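Local coordinates for protein beta-fructofuranosidase, insoluble isoenzyme CWINV1 (Arabidopsis thaliana, PDB 2OXB) that hydrolyses sucrose and 1-kestose, and less readily neokestose and levan, by cleaving their terminal non-reducing beta-D-fructofuranoside residues in the plant cell wall, at residues S283-R288 with V332-R337; I314-W319 with E485-K490. The protein carries 1 engineered substitution. One frame throughout, in Å; residues are numbered along the deposited sequence.

Contact 1: S283-R288 with V332-R337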
loop_
_atom_site.group_PDB
_atom_site.type_symbol
_atom_site.label_atom_id
_atom_site.label_comp_id
_atom_site.label_asym_id
_atom_site.label_seq_id
_atom_site.Cartn_x
_atom_site.Cartn_y
_atom_site.Cartn_z
ATOM N N SER A 283 -18.351 1.786 5.376
ATOM C CA SER A 283 -19.503 2.119 6.200
ATOM C C SER A 283 -19.942 0.914 7.044
ATOM O O SER A 283 -20.159 1.028 8.252
ATOM C CB SER A 283 -20.656 2.587 5.301
ATOM O OG SER A 283 -20.314 3.773 4.613
ATOM N N ALA A 284 -20.033 -0.238 6.386
ATOM C CA ALA A 284 -20.456 -1.496 6.990
ATOM C C ALA A 284 -19.664 -2.027 8.191
ATOM O O ALA A 284 -20.254 -2.466 9.186
ATOM C CB ALA A 284 -20.517 -2.581 5.908
ATOM N N LYS A 285 -18.343 -2.017 8.117
ATOM C CA LYS A 285 -17.571 -2.562 9.222
ATOM C C LYS A 285 -16.985 -1.476 10.110
ATOM O O LYS A 285 -16.404 -1.751 11.162
ATOM C CB LYS A 285 -16.474 -3.463 8.664
ATOM C CG LYS A 285 -16.994 -4.419 7.586
ATOM C CD LYS A 285 -17.737 -5.605 8.162
ATOM C CE LYS A 285 -16.789 -6.544 8.872
ATOM N NZ LYS A 285 -15.766 -7.096 7.946
ATOM N N ASN A 286 -17.166 -0.232 9.684
ATOM C CA ASN A 286 -16.652 0.919 10.420
ATOM C C ASN A 286 -15.121 0.924 10.383
ATOM O O ASN A 286 -14.464 1.345 11.342
ATOM C CB ASN A 286 -17.128 0.876 11.871
ATOM C CG ASN A 286 -16.987 2.213 12.572
ATOM O OD1 ASN A 286 -17.706 3.168 12.259
ATOM N ND2 ASN A 286 -16.056 2.294 13.523
ATOM N N ARG A 287 -14.550 0.457 9.276
ATOM C CA ARG A 287 -13.102 0.430 9.159
ATOM C C ARG A 287 -12.598 1.167 7.930
ATOM O O ARG A 287 -13.373 1.524 7.043
ATOM C CB ARG A 287 -12.595 -1.012 9.142
ATOM C CG ARG A 287 -13.042 -1.834 7.970
ATOM C CD ARG A 287 -12.750 -3.287 8.240
ATOM N NE ARG A 287 -12.594 -4.070 7.018
ATOM C CZ ARG A 287 -13.513 -4.174 6.063
ATOM N NH1 ARG A 287 -14.668 -3.541 6.176
ATOM N NH2 ARG A 287 -13.287 -4.930 4.992
ATOM N N ARG A 288 -11.293 1.413 7.900
ATOM C CA ARG A 288 -10.667 2.095 6.781
ATOM C C ARG A 288 -9.778 1.113 6.019
ATOM O O ARG A 288 -8.793 0.597 6.554
ATOM C CB ARG A 288 -9.851 3.290 7.289
ATOM C CG ARG A 288 -9.185 4.111 6.173
ATOM C CD ARG A 288 -8.572 5.427 6.683
ATOM N NE ARG A 288 -9.565 6.491 6.808
ATOM C CZ ARG A 288 -10.109 7.139 5.781
ATOM N NH1 ARG A 288 -9.762 6.842 4.537
ATOM N NH2 ARG A 288 -11.014 8.084 5.994
ATOM N N VAL A 332 -7.062 -7.328 5.680
ATOM C CA VAL A 332 -8.443 -7.580 6.077
ATOM C C VAL A 332 -8.712 -9.010 6.551
ATOM O O VAL A 332 -8.452 -9.989 5.849
ATOM C CB VAL A 332 -9.415 -7.214 4.929
ATOM C CG1 VAL A 332 -9.369 -5.715 4.680
ATOM C CG2 VAL A 332 -9.039 -7.961 3.654
ATOM N N ARG A 333 -9.235 -9.111 7.766
ATOM C CA ARG A 333 -9.534 -10.394 8.371
ATOM C C ARG A 333 -10.314 -11.297 7.427
ATOM O O ARG A 333 -10.046 -12.495 7.339
ATOM C CB ARG A 333 -10.322 -10.183 9.661
ATOM C CG ARG A 333 -9.683 -9.188 10.622
ATOM C CD ARG A 333 -8.285 -9.622 11.065
ATOM N NE ARG A 333 -7.767 -8.768 12.138
ATOM C CZ ARG A 333 -6.779 -9.108 12.965
ATOM N NH1 ARG A 333 -6.186 -10.293 12.852
ATOM N NH2 ARG A 333 -6.389 -8.266 13.914
ATOM N N GLU A 334 -11.271 -10.733 6.706
ATOM C CA GLU A 334 -12.056 -11.560 5.800
ATOM C C GLU A 334 -11.267 -12.291 4.711
ATOM O O GLU A 334 -11.846 -13.042 3.923
ATOM C CB GLU A 334 -13.173 -10.735 5.166
ATOM C CG GLU A 334 -12.699 -9.496 4.483
ATOM C CD GLU A 334 -13.283 -8.234 5.094
ATOM O OE1 GLU A 334 -12.918 -7.891 6.251
ATOM O OE2 GLU A 334 -14.120 -7.588 4.406
ATOM N N VAL A 335 -9.954 -12.097 4.661
ATOM C CA VAL A 335 -9.146 -12.777 3.648
ATOM C C VAL A 335 -8.742 -14.170 4.141
ATOM O O VAL A 335 -8.468 -15.072 3.350
ATOM C CB VAL A 335 -7.866 -11.963 3.314
ATOM C CG1 VAL A 335 -6.966 -11.878 4.528
ATOM C CG2 VAL A 335 -7.119 -12.599 2.146
ATOM N N GLU A 336 -8.728 -14.336 5.458
ATOM C CA GLU A 336 -8.342 -15.594 6.077
ATOM C C GLU A 336 -9.375 -16.698 5.831
ATOM O O GLU A 336 -9.356 -17.744 6.482
ATOM C CB GLU A 336 -8.165 -15.379 7.573
ATOM C CG GLU A 336 -7.450 -14.090 7.916
ATOM C CD GLU A 336 -7.453 -13.801 9.399
ATOM O OE1 GLU A 336 -6.882 -14.622 10.156
ATOM O OE2 GLU A 336 -8.023 -12.757 9.804
ATOM N N ARG A 337 -10.283 -16.450 4.895
ATOM C CA ARG A 337 -11.309 -17.418 4.541
ATOM C C ARG A 337 -10.754 -18.354 3.471
ATOM O O ARG A 337 -11.253 -19.460 3.265
ATOM C CB ARG A 337 -12.540 -16.691 4.011
ATOM C CG ARG A 337 -13.173 -15.797 5.050
ATOM C CD ARG A 337 -14.365 -15.075 4.501
ATOM N NE ARG A 337 -14.908 -14.130 5.472
ATOM C CZ ARG A 337 -15.913 -13.304 5.206
ATOM N NH1 ARG A 337 -16.475 -13.314 3.998
ATOM N NH2 ARG A 337 -16.356 -12.475 6.139
#

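Contact 2: I314-W319 with E485-K490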
loop_
_atom_site.group_PDB
_atom_site.type_symbol
_atom_site.label_atom_id
_atom_site.label_comp_id
_atom_site.label_asym_id
_atom_site.label_seq_id
_atom_site.Cartn_x
_atom_site.Cartn_y
_atom_site.Cartn_z
ATOM N N ILE A 314 -3.376 -6.847 -1.222
ATOM C CA ILE A 314 -4.551 -7.109 -0.417
ATOM C C ILE A 314 -4.951 -5.864 0.349
ATOM O O ILE A 314 -4.119 -5.207 0.976
ATOM C CB ILE A 314 -4.320 -8.245 0.604
ATOM C CG1 ILE A 314 -5.602 -8.478 1.395
ATOM C CG2 ILE A 314 -3.188 -7.868 1.558
ATOM C CD1 ILE A 314 -5.411 -9.362 2.591
ATOM N N PRO A 315 -6.244 -5.524 0.304
ATOM C CA PRO A 315 -6.733 -4.343 1.012
ATOM C C PRO A 315 -6.260 -4.410 2.454
ATOM O O PRO A 315 -6.445 -5.412 3.112
ATOM C CB PRO A 315 -8.246 -4.469 0.870
ATOM C CG PRO A 315 -8.393 -5.113 -0.490
ATOM C CD PRO A 315 -7.340 -6.201 -0.416
ATOM N N ARG A 316 -5.613 -3.358 2.932
ATOM C CA ARG A 316 -5.132 -3.348 4.307
ATOM C C ARG A 316 -6.056 -2.498 5.159
ATOM O O ARG A 316 -6.832 -1.691 4.647
ATOM C CB ARG A 316 -3.691 -2.781 4.391
ATOM C CG ARG A 316 -2.540 -3.706 3.901
ATOM C CD ARG A 316 -1.508 -2.924 3.070
ATOM N NE ARG A 316 -0.206 -3.581 2.810
ATOM C CZ ARG A 316 -0.031 -4.809 2.315
ATOM N NH1 ARG A 316 -1.076 -5.584 2.018
ATOM N NH2 ARG A 316 1.201 -5.249 2.079
ATOM N N LYS A 317 -5.979 -2.711 6.464
ATOM C CA LYS A 317 -6.750 -1.924 7.407
ATOM C C LYS A 317 -5.707 -1.106 8.147
ATOM O O LYS A 317 -4.784 -1.668 8.724
ATOM C CB LYS A 317 -7.499 -2.822 8.396
ATOM C CG LYS A 317 -8.348 -2.061 9.416
ATOM C CD LYS A 317 -8.796 -2.932 10.606
ATOM C CE LYS A 317 -9.585 -2.085 11.634
ATOM N NZ LYS A 317 -9.977 -2.771 12.907
ATOM N N ILE A 318 -5.827 0.216 8.115
ATOM C CA ILE A 318 -4.863 1.066 8.809
ATOM C C ILE A 318 -5.493 1.838 9.973
ATOM O O ILE A 318 -6.719 1.893 10.119
ATOM C CB ILE A 318 -4.184 2.067 7.834
ATOM C CG1 ILE A 318 -5.221 2.844 7.016
ATOM C CG2 ILE A 318 -3.290 1.323 6.904
ATOM C CD1 ILE A 318 -5.632 4.157 7.634
ATOM N N TRP A 319 -4.644 2.423 10.810
ATOM C CA TRP A 319 -5.096 3.202 11.953
ATOM C C TRP A 319 -3.927 3.547 12.851
ATOM O O TRP A 319 -2.954 2.808 12.946
ATOM C CB TRP A 319 -6.143 2.428 12.747
ATOM C CG TRP A 319 -5.592 1.284 13.534
ATOM C CD1 TRP A 319 -5.217 1.297 14.836
ATOM C CD2 TRP A 319 -5.373 -0.050 13.064
ATOM N NE1 TRP A 319 -4.783 0.051 15.215
ATOM C CE2 TRP A 319 -4.869 -0.796 14.145
ATOM C CE3 TRP A 319 -5.555 -0.682 11.833
ATOM C CZ2 TRP A 319 -4.546 -2.146 14.039
ATOM C CZ3 TRP A 319 -5.231 -2.024 11.724
ATOM C CH2 TRP A 319 -4.733 -2.743 12.825
ATOM N N GLU A 485 3.961 -10.438 0.562
ATOM C CA GLU A 485 3.818 -9.298 1.454
ATOM C C GLU A 485 4.296 -9.644 2.852
ATOM O O GLU A 485 3.846 -10.628 3.455
ATOM C CB GLU A 485 2.363 -8.857 1.502
ATOM C CG GLU A 485 1.856 -8.393 0.160
ATOM C CD GLU A 485 0.383 -8.095 0.175
ATOM O OE1 GLU A 485 -0.393 -9.030 0.447
ATOM O OE2 GLU A 485 0.005 -6.935 -0.084
ATOM N N SER A 486 5.212 -8.829 3.366
ATOM C CA SER A 486 5.764 -9.057 4.690
ATOM C C SER A 486 5.138 -8.139 5.739
ATOM O O SER A 486 4.841 -6.972 5.469
ATOM C CB SER A 486 7.284 -8.862 4.663
ATOM O OG SER A 486 7.863 -9.550 3.567
ATOM N N PHE A 487 4.943 -8.677 6.940
ATOM C CA PHE A 487 4.354 -7.919 8.046
ATOM C C PHE A 487 5.067 -8.225 9.367
ATOM O O PHE A 487 5.261 -9.381 9.719
ATOM C CB PHE A 487 2.855 -8.246 8.150
ATOM C CG PHE A 487 2.051 -7.812 6.956
ATOM C CD1 PHE A 487 1.410 -6.582 6.942
ATOM C CD2 PHE A 487 1.941 -8.634 5.842
ATOM C CE1 PHE A 487 0.655 -6.174 5.824
ATOM C CE2 PHE A 487 1.195 -8.244 4.720
ATOM C CZ PHE A 487 0.552 -7.014 4.710
ATOM N N GLY A 488 5.465 -7.183 10.084
ATOM C CA GLY A 488 6.164 -7.387 11.336
ATOM C C GLY A 488 5.515 -6.632 12.468
ATOM O O GLY A 488 4.974 -5.552 12.273
ATOM N N GLY A 489 5.564 -7.205 13.661
ATOM C CA GLY A 489 4.958 -6.555 14.806
ATOM C C GLY A 489 3.502 -6.196 14.581
ATOM O O GLY A 489 3.068 -5.109 14.954
ATOM N N LYS A 490 2.742 -7.104 13.974
ATOM C CA LYS A 490 1.326 -6.855 13.723
ATOM C C LYS A 490 1.116 -5.698 12.742
ATOM O O LYS A 490 0.341 -4.770 13.009
ATOM C CB LYS A 490 0.599 -6.524 15.032
ATOM C CG LYS A 490 0.543 -7.643 16.061
ATOM C CD LYS A 490 1.873 -7.865 16.772
ATOM C CE LYS A 490 1.741 -8.933 17.858
ATOM N NZ LYS A 490 3.048 -9.258 18.518
#

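Contact 1: S283-R288 with V332-R337
E334 meets two basic side chains, K285 and R287, which approach its carboxylate from the opposite direction and form a salt-bridge network with it. The shorter bridge runs from R287 NH2 to E334 OE2, at 2.8 Å; OE1 of E334 is also near, 3.2 Å from the same NH2 of R287. The guanidinium and carboxylate planes are tilted by 25°, so the two groups are not quite coplanar. On the other oxygen, K285 NZ forms a longer bridge to E334 OE1, at 3.4 Å. The lysine chain bends at chi2, chi3 and chi4 and, as modelled, curls its ammonium over one face of the R287 guanidinium; the shared carboxylate should offset the two positive charges. E334 reaches this spot with CG between its own backbone N and carbonyl carbon (chi1 54°) and a second bend at chi2. V332 adds a nonpolar touch, its CG1 lying at the edge of the guanidinium, 4.0 Å from R287 NH2. The other end of that guanidinium is held too, since NH1 is in a salt bridge with D282. Y30 of strand 29-36 packs against K285 and R287. R287 lies at the start of the weakly bonded strand 287-291, and E334 in a short 3-10 segment, so the network runs from the turn between strands 278-282 and 287-291, past strand 316-320, to the loop that leaves outer strand 327-331.

Contact 2: I314-W319 with E485-K490
Segments 314-319 and 485-490 face each other from different sheets, with no backbone hydrogen bond between them, and the nearest CA atoms, those of I314 and E485, are 8.9 Å apart. Side chains bridge the gap. R316 NH1 and E485 OE2 form a salt bridge of 2.7 Å, although the hydrogen bond within it is weak, bent to 125° at the hydrogen; the guanidinium and carboxylate planes are inclined by 36°. The same NH1 of R316 also donates to I314 O at 3.2 Å, on a lone pair in the carbonyl plane. F487 sends CZ over one face of the guanidinium, towards its rim, with the planes 60° apart. CG of F487, anti to its carbonyl carbon, carries the ring out towards the arginine. I314 CG2 lies against E485 OE1 beside them. A leucine in place of R316 would probably leave the buried E485 carboxylate without this cationic mate and I314 O without its side-chain donor. D270 gives R316 a second, long and weak ion pair. This buried charge pair joins a blade of the five-bladed beta-propeller to the beta-sandwich, the two-domain architecture of glycosyl hydrolase family 32.

Both contacts involve the antiparallel sheet of strands 278-282, 287-291, 316-320 and 327-331, in which strands 287-291 and 316-320 are neighbours. Contact 1 ties that sheet to the segment leaving it, near the protein surface and partly exposed; contact 2 is wholly buried and reaches across to the sandwich strand 483-488. Each pairs arginine with glutamate, but the outer site adds a lysine on the same carboxylate, whereas the inner one adds an aromatic ring and a backbone carbonyl. The two meet directly: V332 N probably hydrogen-bonds to P315 O, and R288 packs on I318. Their segments alternate along the chain, and their centres are about 13 Å apart.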